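Local coordinates for protein ORF10 (Moritella marina, PDB 6RIW) that probably extends growing acyl chains as the ketosynthase and chain length factor part of a bacterial polyunsaturated fatty acid synthase, at residues N80-L83 with A84-D88; N168-V171 with A172-A176. All blocks are in the same frame, centred on the assembly; numbering follows the deposited sequence.

Contact 1: residues N80-L83 with A84-D88; sequences NDYL and AGLDD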
loop_
_atom_site.group_PDB
_atom_site.type_symbol
_atom_site.label_atom_id
_atom_site.label_comp_id
_atom_site.label_asym_id
_atom_site.label_seq_id
_atom_site.Cartn_x
_atom_site.Cartn_y
_atom_site.Cartn_z
ATOM N N ASN A 80 21.041 3.426 15.447
ATOM C CA ASN A 80 21.678 2.581 14.437
ATOM C C ASN A 80 21.223 1.120 14.530
ATOM O O ASN A 80 20.852 0.504 13.524
ATOM C CB ASN A 80 23.201 2.704 14.618
ATOM C CG ASN A 80 23.992 1.751 13.742
ATOM O OD1 ASN A 80 24.126 0.556 14.037
ATOM N ND2 ASN A 80 24.550 2.288 12.669
ATOM N N ASP A 81 21.242 0.549 15.734
ATOM C CA ASP A 81 20.911 -0.868 15.887
ATOM C C ASP A 81 19.459 -1.167 15.514
ATOM O O ASP A 81 19.167 -2.222 14.936
ATOM C CB ASP A 81 21.193 -1.315 17.317
ATOM C CG ASP A 81 22.662 -1.194 17.672
ATOM O OD1 ASP A 81 22.997 -0.357 18.541
ATOM O OD2 ASP A 81 23.478 -1.926 17.065
ATOM N N TYR A 82 18.536 -0.267 15.841
ATOM C CA TYR A 82 17.155 -0.456 15.397
ATOM C C TYR A 82 17.054 -0.430 13.870
ATOM O O TYR A 82 16.446 -1.320 13.262
ATOM C CB TYR A 82 16.262 0.617 16.017
ATOM C CG TYR A 82 14.848 0.605 15.474
ATOM C CD1 TYR A 82 13.988 -0.451 15.748
ATOM C CD2 TYR A 82 14.386 1.640 14.677
ATOM C CE1 TYR A 82 12.675 -0.467 15.248
ATOM C CE2 TYR A 82 13.084 1.637 14.176
ATOM C CZ TYR A 82 12.239 0.589 14.462
ATOM O OH TYR A 82 10.958 0.595 13.938
ATOM N N LEU A 83 17.626 0.595 13.230
ATOM C CA LEU A 83 17.511 0.700 11.771
ATOM C C LEU A 83 18.232 -0.436 11.061
ATOM O O LEU A 83 17.795 -0.874 9.991
ATOM C CB LEU A 83 18.060 2.035 11.276
ATOM C CG LEU A 83 17.362 3.249 11.858
ATOM C CD1 LEU A 83 17.964 4.539 11.317
ATOM C CD2 LEU A 83 15.866 3.163 11.519
ATOM N N ALA A 84 19.349 -0.908 11.626
ATOM C CA ALA A 84 20.077 -2.030 11.045
ATOM C C ALA A 84 19.249 -3.306 10.995
ATOM O O ALA A 84 19.535 -4.177 10.171
ATOM C CB ALA A 84 21.363 -2.292 11.840
ATOM N N GLY A 85 18.255 -3.449 11.859
ATOM C CA GLY A 85 17.438 -4.642 11.899
ATOM C C GLY A 85 16.176 -4.573 11.067
ATOM O O GLY A 85 15.311 -5.440 11.209
ATOM N N LEU A 86 16.046 -3.586 10.190
ATOM C CA LEU A 86 14.862 -3.458 9.355
ATOM C C LEU A 86 15.153 -3.939 7.935
ATOM O O LEU A 86 16.307 -3.991 7.492
ATOM C CB LEU A 86 14.359 -2.008 9.357
ATOM C CG LEU A 86 13.914 -1.438 10.713
ATOM C CD1 LEU A 86 13.510 0.017 10.566
ATOM C CD2 LEU A 86 12.743 -2.236 11.254
ATOM N N ASP A 87 14.078 -4.287 7.229
ATOM C CA ASP A 87 14.127 -4.823 5.872
ATOM C C ASP A 87 14.727 -3.820 4.880
ATOM O O ASP A 87 14.752 -2.602 5.110
ATOM C CB ASP A 87 12.699 -5.185 5.409
ATOM C CG ASP A 87 12.658 -6.030 4.143
ATOM O OD1 ASP A 87 12.838 -7.277 4.242
ATOM O OD2 ASP A 87 12.389 -5.468 3.039
ATOM N N ASP A 88 15.163 -4.362 3.734
ATOM C CA ASP A 88 15.535 -3.536 2.577
ATOM C C ASP A 88 14.495 -2.459 2.299
ATOM O O ASP A 88 14.833 -1.326 1.919
ATOM C CB ASP A 88 15.666 -4.413 1.331
ATOM C CG ASP A 88 16.954 -5.221 1.296
ATOM O OD1 ASP A 88 17.919 -4.841 1.990
ATOM O OD2 ASP A 88 16.974 -6.249 0.571
#

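Contact 2: residues N168-V171 with A172-A176; sequences NALV and AGYPA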
loop_
_atom_site.group_PDB
_atom_site.type_symbol
_atom_site.label_atom_id
_atom_site.label_comp_id
_atom_site.label_asym_id
_atom_site.label_seq_id
_atom_site.Cartn_x
_atom_site.Cartn_y
_atom_site.Cartn_z
ATOM N N ASN A 168 8.959 -5.019 11.142
ATOM C CA ASN A 168 9.064 -5.489 9.772
ATOM C C ASN A 168 7.745 -6.030 9.210
ATOM O O ASN A 168 7.641 -6.224 7.997
ATOM C CB ASN A 168 10.155 -6.554 9.694
ATOM C CG ASN A 168 11.547 -5.943 9.780
ATOM O OD1 ASN A 168 11.923 -5.142 8.924
ATOM N ND2 ASN A 168 12.296 -6.280 10.831
ATOM N N ALA A 169 6.732 -6.243 10.030
ATOM C CA ALA A 169 5.443 -6.637 9.466
ATOM C C ALA A 169 4.558 -5.443 9.102
ATOM O O ALA A 169 3.486 -5.637 8.502
ATOM C CB ALA A 169 4.695 -7.538 10.455
ATOM N N LEU A 170 4.968 -4.225 9.461
ATOM C CA LEU A 170 4.201 -3.016 9.156
ATOM C C LEU A 170 4.646 -2.520 7.782
ATOM O O LEU A 170 5.379 -1.538 7.627
ATOM C CB LEU A 170 4.392 -1.955 10.241
ATOM C CG LEU A 170 4.121 -2.409 11.698
ATOM C CD1 LEU A 170 4.450 -1.304 12.672
ATOM C CD2 LEU A 170 2.661 -2.832 11.856
ATOM N N VAL A 171 4.211 -3.259 6.766
ATOM C CA VAL A 171 4.855 -3.135 5.461
ATOM C C VAL A 171 4.356 -1.903 4.705
ATOM O O VAL A 171 5.149 -1.155 4.119
ATOM C CB VAL A 171 4.639 -4.436 4.663
ATOM C CG1 VAL A 171 4.922 -4.207 3.188
ATOM C CG2 VAL A 171 5.549 -5.560 5.217
ATOM N N ALA A 172 3.045 -1.661 4.700
ATOM C CA ALA A 172 2.492 -0.666 3.777
ATOM C C ALA A 172 2.766 0.778 4.225
ATOM O O ALA A 172 3.346 1.574 3.472
ATOM C CB ALA A 172 0.988 -0.907 3.584
ATOM N N GLY A 173 2.366 1.137 5.445
ATOM C CA GLY A 173 2.379 2.538 5.830
ATOM C C GLY A 173 3.553 2.970 6.694
ATOM O O GLY A 173 4.091 4.067 6.521
ATOM N N TYR A 174 3.970 2.118 7.630
ATOM C CA TYR A 174 5.049 2.500 8.543
ATOM C C TYR A 174 6.324 2.998 7.854
ATOM O O TYR A 174 6.982 3.888 8.423
ATOM C CB TYR A 174 5.379 1.320 9.467
ATOM C CG TYR A 174 6.395 1.663 10.536
ATOM C CD1 TYR A 174 6.132 2.651 11.481
ATOM C CD2 TYR A 174 7.623 0.990 10.593
ATOM C CE1 TYR A 174 7.077 2.971 12.475
ATOM C CE2 TYR A 174 8.575 1.306 11.570
ATOM C CZ TYR A 174 8.293 2.296 12.505
ATOM O OH TYR A 174 9.233 2.598 13.480
ATOM N N PRO A 175 6.738 2.495 6.687
ATOM C CA PRO A 175 7.971 3.042 6.080
ATOM C C PRO A 175 7.933 4.549 5.879
ATOM O O PRO A 175 8.972 5.211 6.026
ATOM C CB PRO A 175 8.067 2.288 4.749
ATOM C CG PRO A 175 7.450 0.922 5.091
ATOM C CD PRO A 175 6.279 1.282 5.980
ATOM N N ALA A 176 6.767 5.115 5.549
ATOM C CA ALA A 176 6.684 6.567 5.407
ATOM C C ALA A 176 6.806 7.265 6.762
ATOM O O ALA A 176 7.462 8.306 6.873
ATOM C CB ALA A 176 5.378 6.959 4.722
#

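Contact 1: residues N80-L83 with A84-D88
The short helix 80-84 runs out here into a turn, and Leu86 folds back against Tyr82 and Leu83. The backbone bonds show the helix tightening as it closes. Ala84 N donates to Asn80 O at 2.8 Å, a regular i to i+4 link. Gly85 N then divides itself between Tyr82 O at 3.1 Å and, weakly, Asp81 O. One residue on, Leu86 N reaches Leu83 O at 3.2 Å, again a three-residue step, and that same carbonyl also accepts from Gln91 NE2.

The last of these bonds brings the Leu86 side chain back toward the helix. Its CG lies 3.6 Å from Tyr82 O, and one methyl, CD1, does most of the side-chain work: it meets Tyr82 CE2 at 4.0 Å and Leu83 CD2 at the same distance of 4.0 Å, so one methyl touches both the ring, which it approaches obliquely, and the leucine branch. Tyr82 meets it because its CG stands anti to the backbone N (chi1 173°), which sends the ring along toward Leu86, while its OH bonds Asp167. An alanine in place of Leu86 is likely to open a gap between the Tyr82 ring and Leu83, leaving both without the methyl that packs between them.

The side chains of Tyr82, Leu83 and Leu86 all also touch Leu178 of helix 174-183, so the turn is packed against that helix. Downstream, Asp87 is the N-cap of helix 88-104, its OD2 accepting from Leu89 N, and the turn therefore serves as the short connection between two consecutive helices.

Contact 2: residues N168-V171 with A172-A176
Leu170 and Tyr174 meet first through their beta carbons, CB to CB at 3.5 Å, and then through the leucine branch: Leu170 CD1 comes over one face of the Tyr174 ring, near CG, at 4.1 Å. Leu170 has its CG beside the backbone N and anti to the carbonyl carbon (chi1 -53°), which turns the branch toward the ring. The backbone of 170-171 closes the tight part. Leu170 O lies 3.4 Å from Tyr174 CB, and CD and CG of Pro175 sit against two successive carbonyls, with CD 3.4 Å from Leu170 O and CG 3.2 Å from Val171 O. Proline has no N-H to offer these oxygens, so the approach is made by carbon alone; Val171 O gets a weak bond from Asn121 ND2 instead.

The looser part is not a solvent side, since every touching residue is buried. It is simply where the two segments share little beyond chain connection. Gly173 brings no side chain, the Val171 side chain touches Leu89 and Ser129, and that of Ala172 touches Ser123. Leu170 and Ala169 also pack on Leu704 of helix 699-706, in the second ketosynthase-like domain, probably the chain length factor.

Val171 N bonds weakly back to Ala169 O, which makes Leu170 the centre of an inverse gamma turn. After it the chain swings through Ala172 and Gly173 and starts helix 174-183, with Ala176 N donating to Gly173 O at 3.0 Å and Pro175 in the first turn, where a proline costs the helix no hydrogen bond.

Contact 1 closes before contact 2 opens along the chain, yet their centres lie only about 13 Å apart, within the same ketosynthase domain. Polar ties at two places join them directly: the hydroxyls Tyr82 OH and Tyr174 OH are 2.7 Å apart, a probable hydrogen bond, and Asn168 takes hold of the 84-88 turn through OD1 to Asp87 N (2.9 Å) and ND2 to Gly85 O. Helix 174-183, begun in contact 2, also packs through Leu178 on contact 1. Helix 88-104, which contact 1 introduces, is in turn touched by Val171 and Pro175. Together they join helices 80-84, 88-104 and 174-183, with loop 168-171 packed against helix 699-706 of the probable chain length factor.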